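Local atomic coordinates of putative LacI-family transcriptional regulator (Bacteroides fragilis, PDB entry 3GBV), a protein that probably regulates transcription as a LacI-family protein, probably in response to a small ligand bound by its periplasmic-binding-protein-like domain. Residues P16-L19 / W24-V27; K29-A34 / N260-L265; D101-D106 / L110-Q115. All blocks are in the same frame, centred on the assembly; numbering follows the deposited sequence.

How the contacts relate
All three contacts belong to the lobe built on the parallel sheet that includes strands 9-16, 97-100 and 111-114. Contacts 1 and 2, centres about 15 Å apart, share helix 23-37: contact 1 packs its first turn against the loop after strand 9-16, and contact 2 packs its later turns against helix 254-270. Contact 3 is nested within the chain closed by contact 2, and the two meet where Asn260 CB lies 3.4 Å from Phe113 CE1. Trp24 CH2, 4.1 Å from Asp101 CB, joins contacts 1 and 3. 1,2-Ethanediol, probably from the crystallisation liquor, is bound about 5 Å from the Trp24 side chain and about 3 Å from that of Asp101, which may mark a pocket.

Contact 1: P16-L19 / W24-V27; sequences PKHL and WTDV
His18 and Trp24 bring their CA atoms to 7.2 Å where the irregular segment 16-19 runs past the first turn of helix 23-37; no hydrogen bond links the two segments. His18 CG stands between its backbone N and carbonyl carbon (chi1 64°), which folds the imidazole back over its own segment. ND1 then donates to Pro16 O at 3.0 Å, the acceptor lying near the ring plane, and this bond fixes the ring's rotation. One face of the imidazole is thereby presented to Trp24, whose CB sits over its centre, 3.5 Å from His18 CE1, in a CH-pi contact. The two aromatic planes meet obliquely, at 58°. Pro16 takes a face of the indole: its CD lies over the five-membered ring, 3.8 Å from Trp24 CE2. Thr25 OG1 approaches the imidazole edge, 3.7 Å from His18 NE2, but its hydrogen bond is made with Gly21 N. Beyond the segments, the ring of His49 meets that of His18. A bound 1,2-ethanediol, probably from the crystallisation liquor, lies about 5 Å from the Trp24 side chain. The arrangement is the first strand-loop-helix corner of a Rossmann-like lobe, which in LacI-family effector domains borders the ligand cleft.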
loop_
_atom_site.group_PDB
_atom_site.type_symbol
_atom_site.label_atom_id
_atom_site.label_comp_id
_atom_site.label_asym_id
_atom_site.label_seq_id
_atom_site.Cartn_x
_atom_site.Cartn_y
_atom_site.Cartn_z
ATOM N N PRO A 16 4.464 23.676 7.826
ATOM C CA PRO A 16 3.319 24.585 7.957
ATOM C C PRO A 16 2.631 24.424 9.313
ATOM O O PRO A 16 2.448 23.301 9.789
ATOM C CB PRO A 16 2.393 24.148 6.820
ATOM C CG PRO A 16 3.327 23.574 5.800
ATOM C CD PRO A 16 4.296 22.792 6.656
ATOM N N LYS A 17 2.254 25.539 9.937
ATOM C CA LYS A 17 1.549 25.474 11.214
ATOM C C LYS A 17 0.325 24.600 10.972
ATOM O O LYS A 17 -0.241 24.604 9.880
ATOM C CB LYS A 17 1.101 26.871 11.672
ATOM C CG LYS A 17 2.219 27.766 12.215
ATOM C CD LYS A 17 1.715 29.192 12.454
ATOM C CE LYS A 17 2.820 30.122 12.958
ATOM N NZ LYS A 17 2.413 31.565 12.883
ATOM N N HIS A 18 -0.081 23.852 11.992
ATOM C CA HIS A 18 -1.230 22.965 11.870
ATOM C C HIS A 18 -1.740 22.540 13.245
ATOM O O HIS A 18 -1.131 22.858 14.266
ATOM C CB HIS A 18 -0.834 21.721 11.071
ATOM C CG HIS A 18 0.210 20.880 11.739
ATOM N ND1 HIS A 18 1.545 21.219 11.754
ATOM C CD2 HIS A 18 0.107 19.735 12.456
ATOM C CE1 HIS A 18 2.220 20.323 12.451
ATOM N NE2 HIS A 18 1.369 19.411 12.889
ATOM N N LEU A 19 -2.861 21.821 13.264
ATOM C CA LEU A 19 -3.443 21.326 14.511
ATOM C C LEU A 19 -3.089 19.851 14.625
ATOM O O LEU A 19 -2.982 19.162 13.611
ATOM C CB LEU A 19 -4.967 21.462 14.490
ATOM C CG LEU A 19 -5.579 22.832 14.191
ATOM C CD1 LEU A 19 -7.097 22.708 14.110
ATOM C CD2 LEU A 19 -5.175 23.817 15.266
ATOM N N TRP A 24 0.634 16.886 8.897
ATOM C CA TRP A 24 1.993 17.000 9.405
ATOM C C TRP A 24 2.323 16.298 10.714
ATOM O O TRP A 24 3.499 16.039 11.006
ATOM C CB TRP A 24 2.373 18.479 9.472
ATOM C CG TRP A 24 2.088 19.163 8.173
ATOM C CD1 TRP A 24 1.029 19.986 7.886
ATOM C CD2 TRP A 24 2.806 18.997 6.952
ATOM N NE1 TRP A 24 1.045 20.336 6.554
ATOM C CE2 TRP A 24 2.132 19.738 5.953
ATOM C CE3 TRP A 24 3.960 18.285 6.591
ATOM C CZ2 TRP A 24 2.565 19.794 4.628
ATOM C CZ3 TRP A 24 4.395 18.335 5.272
ATOM C CH2 TRP A 24 3.697 19.087 4.307
ATOM N N THR A 25 1.305 15.978 11.502
ATOM C CA THR A 25 1.555 15.290 12.763
ATOM C C THR A 25 2.303 13.962 12.530
ATOM O O THR A 25 3.166 13.574 13.313
ATOM C CB THR A 25 0.232 15.033 13.498
ATOM O OG1 THR A 25 -0.362 16.293 13.834
ATOM C CG2 THR A 25 0.465 14.241 14.769
ATOM N N ASP A 26 1.982 13.278 11.439
ATOM C CA ASP A 26 2.637 12.016 11.130
ATOM C C ASP A 26 4.084 12.221 10.663
ATOM O O ASP A 26 4.982 11.466 11.044
ATOM C CB ASP A 26 1.837 11.256 10.082
ATOM C CG ASP A 26 0.578 10.636 10.659
ATOM O OD1 ASP A 26 0.681 9.978 11.716
ATOM O OD2 ASP A 26 -0.509 10.798 10.054
ATOM N N VAL A 27 4.304 13.242 9.839
ATOM C CA VAL A 27 5.649 13.542 9.361
ATOM C C VAL A 27 6.518 13.859 10.576
ATOM O O VAL A 27 7.691 13.475 10.635
ATOM C CB VAL A 27 5.652 14.763 8.420
ATOM C CG1 VAL A 27 7.087 15.111 8.015
ATOM C CG2 VAL A 27 4.795 14.471 7.193
#

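Contact 2: K29-A34 / N260-L265; sequences KGIREA and NSIKTL
Asn260 O, on the helix that carries Ile262 to Ala34, is gripped twice by Thr264: OG1 donates to it at 2.7 Å and the backbone N at 2.8 Å. The two donors reach the oxygen from opposite faces of its carbonyl plane, OG1 standing 36° out of it. A threonine hydroxyl is thus satisfied inside the helix, and Ser261 OG is likewise bonded to Gln257 O one turn back. The setting is the Rossmann-like lobe of a periplasmic-binding-protein fold, in which helices 23-37 and 254-270 lie side by side on one face of the parallel sheet, although some 225 residues separate the two segments along the chain. The interface between the segments is wholly apolar and buried, with no hydrogen bond across it. The helices come close, Ala34 CA and Ile262 CA being 6.3 Å apart, and the small methyl of Ala34 is what meets the isoleucine there: its CB lies 3.6 Å from Ile262 CB. With chi1 at -55°, Ile262 CG1 lies beside the backbone N and its CD1 reaches Ile31 CG2, while CG2 lies by Ala34 CB. The side chains of Ile31 and Ile262 cross at about a right angle. On the sheet side of this pair, Ile31 rests on Cys13 and Ala45, and Ile262 on Phe11, Cys13 and Ile43. On another side of helix 254-270, Asn260, Ser261 and Thr264 pack on Phe113 of strand 111-114. Across the helix pair, Ile31 CG2 lies 3.9 Å from both CG1 and CD1 of Ile262.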
loop_
_atom_site.group_PDB
_atom_site.type_symbol
_atom_site.label_atom_id
_atom_site.label_comp_id
_atom_site.label_asym_id
_atom_site.label_seq_id
_atom_site.Cartn_x
_atom_site.Cartn_y
_atom_site.Cartn_z
ATOM N N LYS A 29 6.089 12.728 13.675
ATOM C CA LYS A 29 6.360 11.503 14.416
ATOM C C LYS A 29 7.558 10.860 13.730
ATOM O O LYS A 29 8.494 10.409 14.388
ATOM C CB LYS A 29 5.166 10.534 14.373
ATOM C CG LYS A 29 3.939 10.988 15.160
ATOM C CD LYS A 29 2.938 9.848 15.353
ATOM C CE LYS A 29 1.639 10.343 15.989
ATOM N NZ LYS A 29 1.874 11.078 17.274
ATOM N N GLY A 30 7.526 10.844 12.399
ATOM C CA GLY A 30 8.619 10.264 11.640
ATOM C C GLY A 30 9.947 10.866 12.052
ATOM O O GLY A 30 10.898 10.144 12.343
ATOM N N ILE A 31 10.005 12.194 12.076
ATOM C CA ILE A 31 11.212 12.910 12.456
ATOM C C ILE A 31 11.659 12.492 13.858
ATOM O O ILE A 31 12.842 12.231 14.095
ATOM C CB ILE A 31 10.969 14.440 12.427
ATOM C CG1 ILE A 31 10.789 14.919 10.977
ATOM C CG2 ILE A 31 12.126 15.167 13.085
ATOM C CD1 ILE A 31 10.225 16.331 10.864
ATOM N N ARG A 32 10.711 12.423 14.786
ATOM C CA ARG A 32 11.036 12.038 16.153
ATOM C C ARG A 32 11.626 10.635 16.214
ATOM O O ARG A 32 12.649 10.413 16.863
ATOM C CB ARG A 32 9.794 12.119 17.048
ATOM C CG ARG A 32 9.328 13.534 17.315
ATOM C CD ARG A 32 10.460 14.336 17.905
ATOM N NE ARG A 32 10.177 15.766 17.956
ATOM C CZ ARG A 32 11.069 16.681 18.329
ATOM N NH1 ARG A 32 12.294 16.304 18.680
ATOM N NH2 ARG A 32 10.742 17.970 18.347
ATOM N N GLU A 33 10.979 9.690 15.538
ATOM C CA GLU A 33 11.461 8.321 15.519
ATOM C C GLU A 33 12.893 8.298 14.989
ATOM O O GLU A 33 13.721 7.521 15.465
ATOM C CB GLU A 33 10.557 7.453 14.645
ATOM C CG GLU A 33 10.965 5.981 14.557
ATOM C CD GLU A 33 10.959 5.280 15.910
ATOM O OE1 GLU A 33 9.943 5.396 16.641
ATOM O OE2 GLU A 33 11.964 4.609 16.238
ATOM N N ALA A 34 13.184 9.156 14.013
ATOM C CA ALA A 34 14.526 9.222 13.432
ATOM C C ALA A 34 15.544 9.797 14.417
ATOM O O ALA A 34 16.685 9.342 14.483
ATOM C CB ALA A 34 14.509 10.055 12.153
ATOM N N ASN A 260 12.914 9.480 6.744
ATOM C CA ASN A 260 13.922 9.525 5.684
ATOM C C ASN A 260 14.616 10.876 5.522
ATOM O O ASN A 260 15.800 10.928 5.194
ATOM C CB ASN A 260 13.300 9.113 4.353
ATOM C CG ASN A 260 13.225 7.617 4.197
ATOM O OD1 ASN A 260 13.117 6.887 5.180
ATOM N ND2 ASN A 260 13.270 7.148 2.958
ATOM N N SER A 261 13.892 11.968 5.742
ATOM C CA SER A 261 14.502 13.286 5.611
ATOM C C SER A 261 15.692 13.406 6.544
ATOM O O SER A 261 16.781 13.810 6.131
ATOM C CB SER A 261 13.494 14.396 5.929
ATOM O OG SER A 261 12.534 14.515 4.893
ATOM N N ILE A 262 15.472 13.038 7.805
ATOM C CA ILE A 262 16.505 13.101 8.837
ATOM C C ILE A 262 17.613 12.095 8.562
ATOM O O ILE A 262 18.800 12.398 8.720
ATOM C CB ILE A 262 15.919 12.804 10.228
ATOM C CG1 ILE A 262 14.746 13.743 10.519
ATOM C CG2 ILE A 262 17.005 12.971 11.285
ATOM C CD1 ILE A 262 15.129 15.206 10.604
ATOM N N LYS A 263 17.223 10.892 8.159
ATOM C CA LYS A 263 18.194 9.848 7.847
ATOM C C LYS A 263 19.143 10.344 6.751
ATOM O O LYS A 263 20.365 10.216 6.870
ATOM C CB LYS A 263 17.474 8.584 7.370
ATOM C CG LYS A 263 18.413 7.430 7.028
ATOM C CD LYS A 263 17.645 6.243 6.473
ATOM C CE LYS A 263 18.573 5.088 6.132
ATOM N NZ LYS A 263 19.614 5.491 5.147
ATOM N N THR A 264 18.567 10.915 5.694
ATOM C CA THR A 264 19.343 11.440 4.573
ATOM C C THR A 264 20.325 12.521 5.027
ATOM O O THR A 264 21.454 12.578 4.556
ATOM C CB THR A 264 18.430 12.043 3.491
ATOM O OG1 THR A 264 17.477 11.059 3.048
ATOM C CG2 THR A 264 19.268 12.509 2.307
ATOM N N LEU A 265 19.890 13.380 5.938
ATOM C CA LEU A 265 20.753 14.435 6.444
ATOM C C LEU A 265 21.891 13.841 7.271
ATOM O O LEU A 265 23.032 14.295 7.187
ATOM C CB LEU A 265 19.945 15.418 7.298
ATOM C CG LEU A 265 18.999 16.317 6.506
ATOM C CD1 LEU A 265 18.187 17.212 7.448
ATOM C CD2 LEU A 265 19.817 17.165 5.546
#

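Contact 3: D101-D106 / L110-Q115; sequences DSQIKD and LAFFGQ
The Phe112 ring is sandwiched: Gln103 CG lies over the centre of one face, 3.3 Å above the plane, and Gly114 N over the opposite face, displaced toward the rim. Asp101 C and O and Ser102 N lie at the ring edge, near its plane. These residues belong to the connection from strand 97-100 to its parallel neighbour 111-114 in the Rossmann-like lobe, a crossing made here by loop alone. The Gln103 methylene makes a CH-pi contact, and its chain, extended beyond CG, carries the carboxamide on over the ring, tilted 20° from the ring plane in a stack. Phe112 CG is anti to the backbone N (chi1 167°), which turns the ring to the loop, while Phe113 next to it points the other way, to helix 254-270. Tyr99 and Tyr280 of the neighbouring strands also touch the Phe112 side chain. Asp101 N donates to Phe113 O at 2.8 Å and prolongs the pairing of the two strands past the end of 97-100. A 1,2-ethanediol, probably from the crystallisation liquor, is bound about 3 Å from the Asp101 side chain. Asp101 O accepts from Gln153 NE2 and sits 3.5 Å from Phe112 CZ.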
loop_
_atom_site.group_PDB
_atom_site.type_symbol
_atom_site.label_atom_id
_atom_site.label_comp_id
_atom_site.label_asym_id
_atom_site.label_seq_id
_atom_site.Cartn_x
_atom_site.Cartn_y
_atom_site.Cartn_z
ATOM N N ASP A 101 7.182 16.584 0.283
ATOM C CA ASP A 101 5.865 16.845 -0.276
ATOM C C ASP A 101 5.867 17.535 -1.643
ATOM O O ASP A 101 5.426 16.953 -2.634
ATOM C CB ASP A 101 5.036 17.660 0.707
ATOM C CG ASP A 101 3.589 17.686 0.332
ATOM O OD1 ASP A 101 2.994 16.586 0.265
ATOM O OD2 ASP A 101 3.059 18.788 0.093
ATOM N N SER A 102 6.356 18.771 -1.696
ATOM C CA SER A 102 6.409 19.517 -2.951
ATOM C C SER A 102 7.844 19.829 -3.348
ATOM O O SER A 102 8.700 20.042 -2.487
ATOM C CB SER A 102 5.653 20.849 -2.827
ATOM O OG SER A 102 4.277 20.666 -2.552
ATOM N N GLN A 103 8.099 19.864 -4.654
ATOM C CA GLN A 103 9.422 20.202 -5.173
ATOM C C GLN A 103 9.315 21.656 -5.629
ATOM O O GLN A 103 8.211 22.168 -5.833
ATOM C CB GLN A 103 9.793 19.342 -6.392
ATOM C CG GLN A 103 9.534 17.856 -6.250
ATOM C CD GLN A 103 9.949 17.066 -7.482
ATOM O OE1 GLN A 103 11.137 16.965 -7.795
ATOM N NE2 GLN A 103 8.968 16.502 -8.194
ATOM N N ILE A 104 10.460 22.315 -5.765
ATOM C CA ILE A 104 10.531 23.694 -6.242
ATOM C C ILE A 104 11.614 23.616 -7.315
ATOM O O ILE A 104 12.799 23.814 -7.050
ATOM C CB ILE A 104 10.946 24.692 -5.115
ATOM C CG1 ILE A 104 9.839 24.771 -4.052
ATOM C CG2 ILE A 104 11.203 26.076 -5.709
ATOM C CD1 ILE A 104 10.102 25.768 -2.937
ATOM N N LYS A 105 11.176 23.285 -8.524
ATOM C CA LYS A 105 12.043 23.109 -9.680
ATOM C C LYS A 105 13.175 24.108 -9.890
ATOM O O LYS A 105 14.306 23.704 -10.164
ATOM C CB LYS A 105 11.183 23.032 -10.945
ATOM C CG LYS A 105 10.329 21.767 -11.021
ATOM C CD LYS A 105 11.205 20.534 -11.225
ATOM C CE LYS A 105 10.420 19.254 -11.046
ATOM N NZ LYS A 105 9.187 19.276 -11.866
ATOM N N ASP A 106 12.890 25.400 -9.767
ATOM C CA ASP A 106 13.926 26.405 -9.976
ATOM C C ASP A 106 14.915 26.491 -8.814
ATOM O O ASP A 106 15.817 27.329 -8.828
ATOM C CB ASP A 106 13.296 27.778 -10.216
ATOM C CG ASP A 106 12.689 28.366 -8.962
ATOM O OD1 ASP A 106 11.855 27.686 -8.324
ATOM O OD2 ASP A 106 13.047 29.512 -8.614
ATOM N N LEU A 110 18.912 18.997 -1.877
ATOM C CA LEU A 110 19.871 17.913 -1.778
ATOM C C LEU A 110 19.095 16.643 -2.074
ATOM O O LEU A 110 19.599 15.740 -2.742
ATOM C CB LEU A 110 20.447 17.829 -0.365
ATOM C CG LEU A 110 21.132 16.504 -0.001
ATOM C CD1 LEU A 110 22.436 16.342 -0.780
ATOM C CD2 LEU A 110 21.401 16.482 1.491
ATOM N N ALA A 111 17.857 16.598 -1.575
ATOM C CA ALA A 111 16.978 15.445 -1.754
ATOM C C ALA A 111 15.498 15.812 -1.589
ATOM O O ALA A 111 15.155 16.790 -0.914
ATOM C CB ALA A 111 17.355 14.354 -0.769
ATOM N N PHE A 112 14.632 15.011 -2.205
ATOM C CA PHE A 112 13.189 15.221 -2.161
ATOM C C PHE A 112 12.478 13.930 -1.811
ATOM O O PHE A 112 12.835 12.858 -2.301
ATOM C CB PHE A 112 12.667 15.710 -3.518
ATOM C CG PHE A 112 11.159 15.661 -3.651
ATOM C CD1 PHE A 112 10.355 16.583 -2.990
ATOM C CD2 PHE A 112 10.548 14.684 -4.433
ATOM C CE1 PHE A 112 8.961 16.533 -3.107
ATOM C CE2 PHE A 112 9.156 14.624 -4.559
ATOM C CZ PHE A 112 8.364 15.549 -3.894
ATOM N N PHE A 113 11.468 14.054 -0.958
ATOM C CA PHE A 113 10.662 12.924 -0.521
ATOM C C PHE A 113 9.217 13.352 -0.673
ATOM O O PHE A 113 8.769 14.321 -0.041
ATOM C CB PHE A 113 10.945 12.574 0.944
ATOM C CG PHE A 113 12.299 11.972 1.172
ATOM C CD1 PHE A 113 12.506 10.614 0.983
ATOM C CD2 PHE A 113 13.378 12.769 1.543
ATOM C CE1 PHE A 113 13.767 10.057 1.153
ATOM C CE2 PHE A 113 14.643 12.222 1.715
ATOM C CZ PHE A 113 14.837 10.863 1.520
ATOM N N GLY A 114 8.502 12.627 -1.524
ATOM C CA GLY A 114 7.107 12.919 -1.779
ATOM C C GLY A 114 6.637 12.107 -2.969
ATOM O O GLY A 114 7.412 11.359 -3.575
ATOM N N GLN A 115 5.367 12.241 -3.318
ATOM C CA GLN A 115 4.854 11.497 -4.446
ATOM C C GLN A 115 5.193 12.173 -5.753
ATOM O O GLN A 115 5.531 13.359 -5.799
ATOM C CB GLN A 115 3.330 11.365 -4.389
ATOM C CG GLN A 115 2.772 10.582 -3.226
ATOM C CD GLN A 115 1.295 10.298 -3.397
ATOM O OE1 GLN A 115 0.535 11.148 -3.867
ATOM N NE2 GLN A 115 0.877 9.105 -3.008
#